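PDB 4G0O: protein argonaute 5 from Arabidopsis thaliana, which probably binds small guide RNAs, its MID domain recognising the 5' nucleotide so that they are sorted for gene regulation. Local coordinates for residues Thr12-Val17 / Glu30-Leu35; Val104-Gln109 / Glu122-Lys127. One frame throughout, in Å; residues are numbered along the deposited sequence.

Contact 1: Thr12-Val17 / Glu30-Leu35; sequences TSWTCV and EFCKQL
With chi1 at 175°, C16 swings its SG opposite its own backbone N and out from strand 7-18 toward the helix. C32 answers with chi1 at -72°, which puts its SG opposite its own carbonyl carbon and down onto the strand. The two sulfurs meet at 3.7 Å between C16 SG and C32 SG, far too long for a disulfide, so this is apolar packing of two buried cysteines. C32 SG also lies 3.8 Å from C16 CB, and so rests alongside the whole short side chain of C16. The second touch comes from W14, one step along the same side of the strand. Its indole reaches toward the helix, and the six-membered ring ends with CZ3 at 4.4 Å from C32 CB, an oblique approach. C32 is therefore held against both W14 and C16, and the contact is small but buried. No hydrogen bond crosses it; the one polar atom of the indole, NE1, is satisfied by the carbonyl O of K47. F46 meets the indole edge-to-face, and I80 of the neighbouring strand 78-82 touches both W14 and C32. The contact thus seats helix 27-42 on the sheet within the beta-alpha-beta unit of strand 7-18, helix 27-42 and strand 45-46, while F31 and L35 reach from that helix to helix 118-131.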
loop_
_atom_site.group_PDB
_atom_site.type_symbol
_atom_site.label_atom_id
_atom_site.label_comp_id
_atom_site.label_asym_id
_atom_site.label_seq_id
_atom_site.Cartn_x
_atom_site.Cartn_y
_atom_site.Cartn_z
ATOM N N THR A 12 3.335 -11.966 2.808
ATOM C CA THR A 12 4.767 -12.246 2.957
ATOM C C THR A 12 5.640 -11.366 2.044
ATOM O O THR A 12 6.803 -11.086 2.348
ATOM C CB THR A 12 5.076 -13.725 2.627
ATOM O OG1 THR A 12 4.128 -14.578 3.286
ATOM C CG2 THR A 12 6.480 -14.095 3.085
ATOM N N SER A 13 5.077 -10.948 0.915
ATOM C CA SER A 13 5.801 -10.128 -0.046
ATOM C C SER A 13 5.092 -8.787 -0.276
ATOM O O SER A 13 4.015 -8.733 -0.858
ATOM C CB SER A 13 5.940 -10.893 -1.367
ATOM O OG SER A 13 6.877 -10.270 -2.226
ATOM N N TRP A 14 5.691 -7.707 0.203
ATOM C CA TRP A 14 5.083 -6.386 0.088
ATOM C C TRP A 14 6.191 -5.336 0.091
ATOM O O TRP A 14 7.304 -5.608 0.534
ATOM C CB TRP A 14 4.093 -6.124 1.242
ATOM C CG TRP A 14 4.791 -5.955 2.563
ATOM C CD1 TRP A 14 5.109 -6.934 3.456
ATOM C CD2 TRP A 14 5.300 -4.728 3.119
ATOM N NE1 TRP A 14 5.779 -6.394 4.535
ATOM C CE2 TRP A 14 5.908 -5.045 4.347
ATOM C CE3 TRP A 14 5.294 -3.398 2.692
ATOM C CZ2 TRP A 14 6.506 -4.085 5.142
ATOM C CZ3 TRP A 14 5.884 -2.452 3.488
ATOM C CH2 TRP A 14 6.480 -2.797 4.700
ATOM N N THR A 15 5.896 -4.151 -0.426
ATOM C CA THR A 15 6.807 -3.020 -0.291
ATOM C C THR A 15 6.060 -1.729 -0.570
ATOM O O THR A 15 4.859 -1.743 -0.844
ATOM C CB THR A 15 8.061 -3.137 -1.193
ATOM O OG1 THR A 15 8.999 -2.113 -0.844
ATOM C CG2 THR A 15 7.692 -3.018 -2.663
ATOM N N CYS A 16 6.774 -0.615 -0.497
ATOM C CA CYS A 16 6.146 0.690 -0.585
ATOM C C CYS A 16 6.848 1.557 -1.613
ATOM O O CYS A 16 8.084 1.573 -1.679
ATOM C CB CYS A 16 6.220 1.369 0.766
ATOM S SG CYS A 16 5.598 3.050 0.794
ATOM N N VAL A 17 6.057 2.279 -2.403
ATOM C CA VAL A 17 6.598 3.263 -3.332
ATOM C C VAL A 17 5.961 4.595 -3.071
ATOM O O VAL A 17 4.746 4.684 -2.846
ATOM C CB VAL A 17 6.290 2.912 -4.791
ATOM C CG1 VAL A 17 7.167 3.720 -5.739
ATOM C CG2 VAL A 17 6.533 1.481 -5.009
ATOM N N GLU A 30 7.251 5.230 8.563
ATOM C CA GLU A 30 6.419 5.379 9.748
ATOM C C GLU A 30 4.969 4.987 9.441
ATOM O O GLU A 30 4.356 4.212 10.188
ATOM C CB GLU A 30 6.512 6.813 10.277
ATOM C CG GLU A 30 5.326 7.261 11.128
ATOM C CD GLU A 30 5.376 6.745 12.562
ATOM O OE1 GLU A 30 6.280 5.946 12.908
ATOM O OE2 GLU A 30 4.494 7.140 13.352
ATOM N N PHE A 31 4.441 5.503 8.328
ATOM C CA PHE A 31 3.076 5.197 7.897
ATOM C C PHE A 31 2.846 3.710 7.637
ATOM O O PHE A 31 1.829 3.157 8.031
ATOM C CB PHE A 31 2.697 5.984 6.640
ATOM C CG PHE A 31 1.425 5.514 6.006
ATOM C CD1 PHE A 31 1.450 4.712 4.876
ATOM C CD2 PHE A 31 0.205 5.849 6.560
ATOM C CE1 PHE A 31 0.284 4.262 4.295
ATOM C CE2 PHE A 31 -0.973 5.403 5.989
ATOM C CZ PHE A 31 -0.936 4.611 4.851
ATOM N N CYS A 32 3.785 3.062 6.965
ATOM C CA CYS A 32 3.647 1.637 6.714
ATOM C C CYS A 32 3.802 0.853 8.011
ATOM O O CYS A 32 3.202 -0.208 8.170
ATOM C CB CYS A 32 4.653 1.152 5.670
ATOM S SG CYS A 32 4.287 1.681 3.980
ATOM N N LYS A 33 4.600 1.372 8.940
ATOM C CA LYS A 33 4.817 0.656 10.193
ATOM C C LYS A 33 3.517 0.592 10.992
ATOM O O LYS A 33 3.147 -0.464 11.508
ATOM C CB LYS A 33 5.939 1.289 11.019
ATOM C CG LYS A 33 6.135 0.625 12.386
ATOM C CD LYS A 33 7.440 1.048 13.061
ATOM C CE LYS A 33 8.636 0.210 12.597
ATOM N NZ LYS A 33 9.149 0.590 11.243
ATOM N N GLN A 34 2.819 1.718 11.069
ATOM C CA GLN A 34 1.540 1.779 11.768
ATOM C C GLN A 34 0.416 1.054 11.018
ATOM O O GLN A 34 -0.400 0.366 11.638
ATOM C CB GLN A 34 1.143 3.233 12.071
ATOM C CG GLN A 34 1.925 3.869 13.214
ATOM C CD GLN A 34 1.595 5.350 13.419
ATOM O OE1 GLN A 34 0.453 5.793 13.232
ATOM N NE2 GLN A 34 2.604 6.118 13.810
ATOM N N LEU A 35 0.377 1.204 9.693
ATOM C CA LEU A 35 -0.679 0.601 8.874
ATOM C C LEU A 35 -0.668 -0.911 9.055
ATOM O O LEU A 35 -1.705 -1.522 9.316
ATOM C CB LEU A 35 -0.489 0.955 7.401
ATOM C CG LEU A 35 -1.732 1.242 6.550
ATOM C CD1 LEU A 35 -1.394 1.046 5.110
ATOM C CD2 LEU A 35 -2.967 0.411 6.939
#

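Contact 2: Val104-Gln109 / Glu122-Lys127; sequences VSQCCQ and ENVALK. With SO4 (sulfate ion), chain C.
A sulfate sits where strand 105-108 faces helix 118-131, in what is probably the 5'-phosphate pocket of the MID domain, and Q106 stands between strand, helix and ion. The short strand and helix segments run nearly antiparallel, at 161°, with their axes 9.9 Å apart. Q106 turns at chi2 (62°), so one side chain serves two purposes: its CG packs against V124 CG1 at 3.9 Å, while its carboxamide is presented to the ion. Q106 NE2 gives sulfate O3 a weak hydrogen bond of 3.0 Å, bent to 129°, with O3 tilted out of the amide plane. The same NE2 makes another weak bond to the carbonyl O of C107, and the two at most bias the turn of the amide. Q106 OE1, just as near to sulfate O3 at 3.0 Å, lies 3.7 Å from K127 CB; the lysine crosses the glutamine at about a right angle and then extends away from it. Further along the strand, C108 SG touches V124 CG1 at 4.4 Å. With an alanine in place of Q106, the sulfate would probably lose one of its weak donors and a gap would be likely to open beside V124 CG1. The sulfate probably comes from the crystallisation liquor, but a glutamine and a helix lysine, Q106 and K131, both hydrogen-bonded to an anion, are consistent with the pocket in which Argonaute MID domains hold the guide RNA's 5' phosphate.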
loop_
_atom_site.group_PDB
_atom_site.type_symbol
_atom_site.label_atom_id
_atom_site.label_comp_id
_atom_site.label_asym_id
_atom_site.label_seq_id
_atom_site.Cartn_x
_atom_site.Cartn_y
_atom_site.Cartn_z
ATOM N N VAL A 104 -1.072 -6.343 -7.116
ATOM C CA VAL A 104 -2.096 -5.884 -6.204
ATOM C C VAL A 104 -1.565 -4.646 -5.508
ATOM O O VAL A 104 -0.545 -4.699 -4.823
ATOM C CB VAL A 104 -2.456 -6.975 -5.169
ATOM C CG1 VAL A 104 -3.279 -6.379 -4.039
ATOM C CG2 VAL A 104 -3.206 -8.141 -5.851
ATOM N N SER A 105 -2.243 -3.525 -5.697
ATOM C CA SER A 105 -1.783 -2.284 -5.095
ATOM C C SER A 105 -2.823 -1.625 -4.187
ATOM O O SER A 105 -4.028 -1.780 -4.375
ATOM C CB SER A 105 -1.333 -1.299 -6.181
ATOM O OG SER A 105 -2.425 -0.928 -7.003
ATOM N N GLN A 106 -2.336 -0.880 -3.210
ATOM C CA GLN A 106 -3.188 0.001 -2.417
ATOM C C GLN A 106 -2.652 1.434 -2.517
ATOM O O GLN A 106 -1.522 1.723 -2.093
ATOM C CB GLN A 106 -3.221 -0.440 -0.956
ATOM C CG GLN A 106 -4.020 0.503 -0.064
ATOM C CD GLN A 106 -5.482 0.576 -0.471
ATOM O OE1 GLN A 106 -6.122 -0.445 -0.697
ATOM N NE2 GLN A 106 -6.006 1.786 -0.584
ATOM N N CYS A 107 -3.460 2.318 -3.095
ATOM C CA CYS A 107 -3.054 3.694 -3.311
ATOM C C CYS A 107 -3.562 4.629 -2.199
ATOM O O CYS A 107 -4.727 4.560 -1.782
ATOM C CB CYS A 107 -3.507 4.166 -4.694
ATOM S SG CYS A 107 -2.780 3.257 -6.093
ATOM N N CYS A 108 -2.663 5.493 -1.731
ATOM C CA CYS A 108 -2.900 6.367 -0.587
ATOM C C CYS A 108 -2.460 7.788 -0.853
ATOM O O CYS A 108 -1.314 8.022 -1.234
ATOM C CB CYS A 108 -2.114 5.848 0.619
ATOM S SG CYS A 108 -2.658 4.232 1.212
ATOM N N GLN A 109 -3.349 8.745 -0.619
ATOM C CA GLN A 109 -3.020 10.153 -0.817
ATOM C C GLN A 109 -2.024 10.690 0.221
ATOM O O GLN A 109 -2.236 10.564 1.432
ATOM C CB GLN A 109 -4.284 11.000 -0.796
ATOM C CG GLN A 109 -5.169 10.806 -1.994
ATOM C CD GLN A 109 -6.492 11.479 -1.811
ATOM O OE1 GLN A 109 -7.162 11.280 -0.795
ATOM N NE2 GLN A 109 -6.878 12.307 -2.777
ATOM N N GLU A 122 -7.549 2.211 9.643
ATOM C CA GLU A 122 -8.522 1.140 9.830
ATOM C C GLU A 122 -9.193 0.826 8.490
ATOM O O GLU A 122 -9.205 -0.320 8.049
ATOM C CB GLU A 122 -9.561 1.521 10.892
ATOM C CG GLU A 122 -10.582 0.427 11.159
ATOM C CD GLU A 122 -11.347 0.612 12.469
ATOM O OE1 GLU A 122 -10.896 1.401 13.339
ATOM O OE2 GLU A 122 -12.401 -0.042 12.617
ATOM N N ASN A 123 -9.719 1.863 7.838
ATOM C CA ASN A 123 -10.311 1.748 6.498
ATOM C C ASN A 123 -9.394 1.118 5.444
ATOM O O ASN A 123 -9.791 0.200 4.730
ATOM C CB ASN A 123 -10.770 3.120 5.997
ATOM C CG ASN A 123 -11.999 3.611 6.709
ATOM O OD1 ASN A 123 -13.103 3.131 6.452
ATOM N ND2 ASN A 123 -11.826 4.583 7.604
ATOM N N VAL A 124 -8.176 1.634 5.342
ATOM C CA VAL A 124 -7.180 1.081 4.427
ATOM C C VAL A 124 -6.868 -0.376 4.743
ATOM O O VAL A 124 -6.800 -1.211 3.837
ATOM C CB VAL A 124 -5.890 1.923 4.454
ATOM C CG1 VAL A 124 -4.756 1.244 3.673
ATOM C CG2 VAL A 124 -6.184 3.317 3.921
ATOM N N ALA A 125 -6.683 -0.688 6.019
ATOM C CA ALA A 125 -6.392 -2.065 6.433
ATOM C C ALA A 125 -7.448 -3.064 5.939
ATOM O O ALA A 125 -7.117 -4.135 5.450
ATOM C CB ALA A 125 -6.243 -2.151 7.954
ATOM N N LEU A 126 -8.716 -2.701 6.040
ATOM C CA LEU A 126 -9.786 -3.599 5.603
ATOM C C LEU A 126 -9.792 -3.709 4.078
ATOM O O LEU A 126 -10.048 -4.786 3.531
ATOM C CB LEU A 126 -11.137 -3.093 6.092
ATOM C CG LEU A 126 -11.400 -3.204 7.596
ATOM C CD1 LEU A 126 -12.514 -2.240 8.009
ATOM C CD2 LEU A 126 -11.758 -4.643 7.959
ATOM N N LYS A 127 -9.515 -2.591 3.403
ATOM C CA LYS A 127 -9.367 -2.584 1.948
ATOM C C LYS A 127 -8.226 -3.501 1.539
ATOM O O LYS A 127 -8.362 -4.283 0.616
ATOM C CB LYS A 127 -9.114 -1.168 1.428
ATOM C CG LYS A 127 -10.256 -0.173 1.683
ATOM C CD LYS A 127 -9.774 1.245 1.402
ATOM C CE LYS A 127 -10.891 2.275 1.520
ATOM N NZ LYS A 127 -10.376 3.661 1.248
HETATM S S SO4 C . -8.159 1.898 -3.595
HETATM O O1 SO4 C . -8.238 3.223 -2.970
HETATM O O2 SO4 C . -6.977 1.873 -4.499
HETATM O O3 SO4 C . -8.086 0.856 -2.556
HETATM O O4 SO4 C . -9.389 1.638 -4.358
#

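In the fold
Both contacts seat a helix on the parallel sheet of this Rossmann-like domain: contact 1 on strand 7-18, contact 2 on strand 105-108, with strand 78-82 between those two strands. Their centres are about 11 Å apart, and they touch directly through helix 27-42. L35 CD1 meets V124 CG1 at 3.7 Å, and F31 CZ lies 4.0 Å from C108 SG. V124 and C108 are thus shared between the packing of contact 2 and the flank of the helix that contact 1 packs on the sheet. The sulfate belongs to contact 2; along the chain contact 1 closes before contact 2 opens, and its cysteines and W14 belong to the apolar interior.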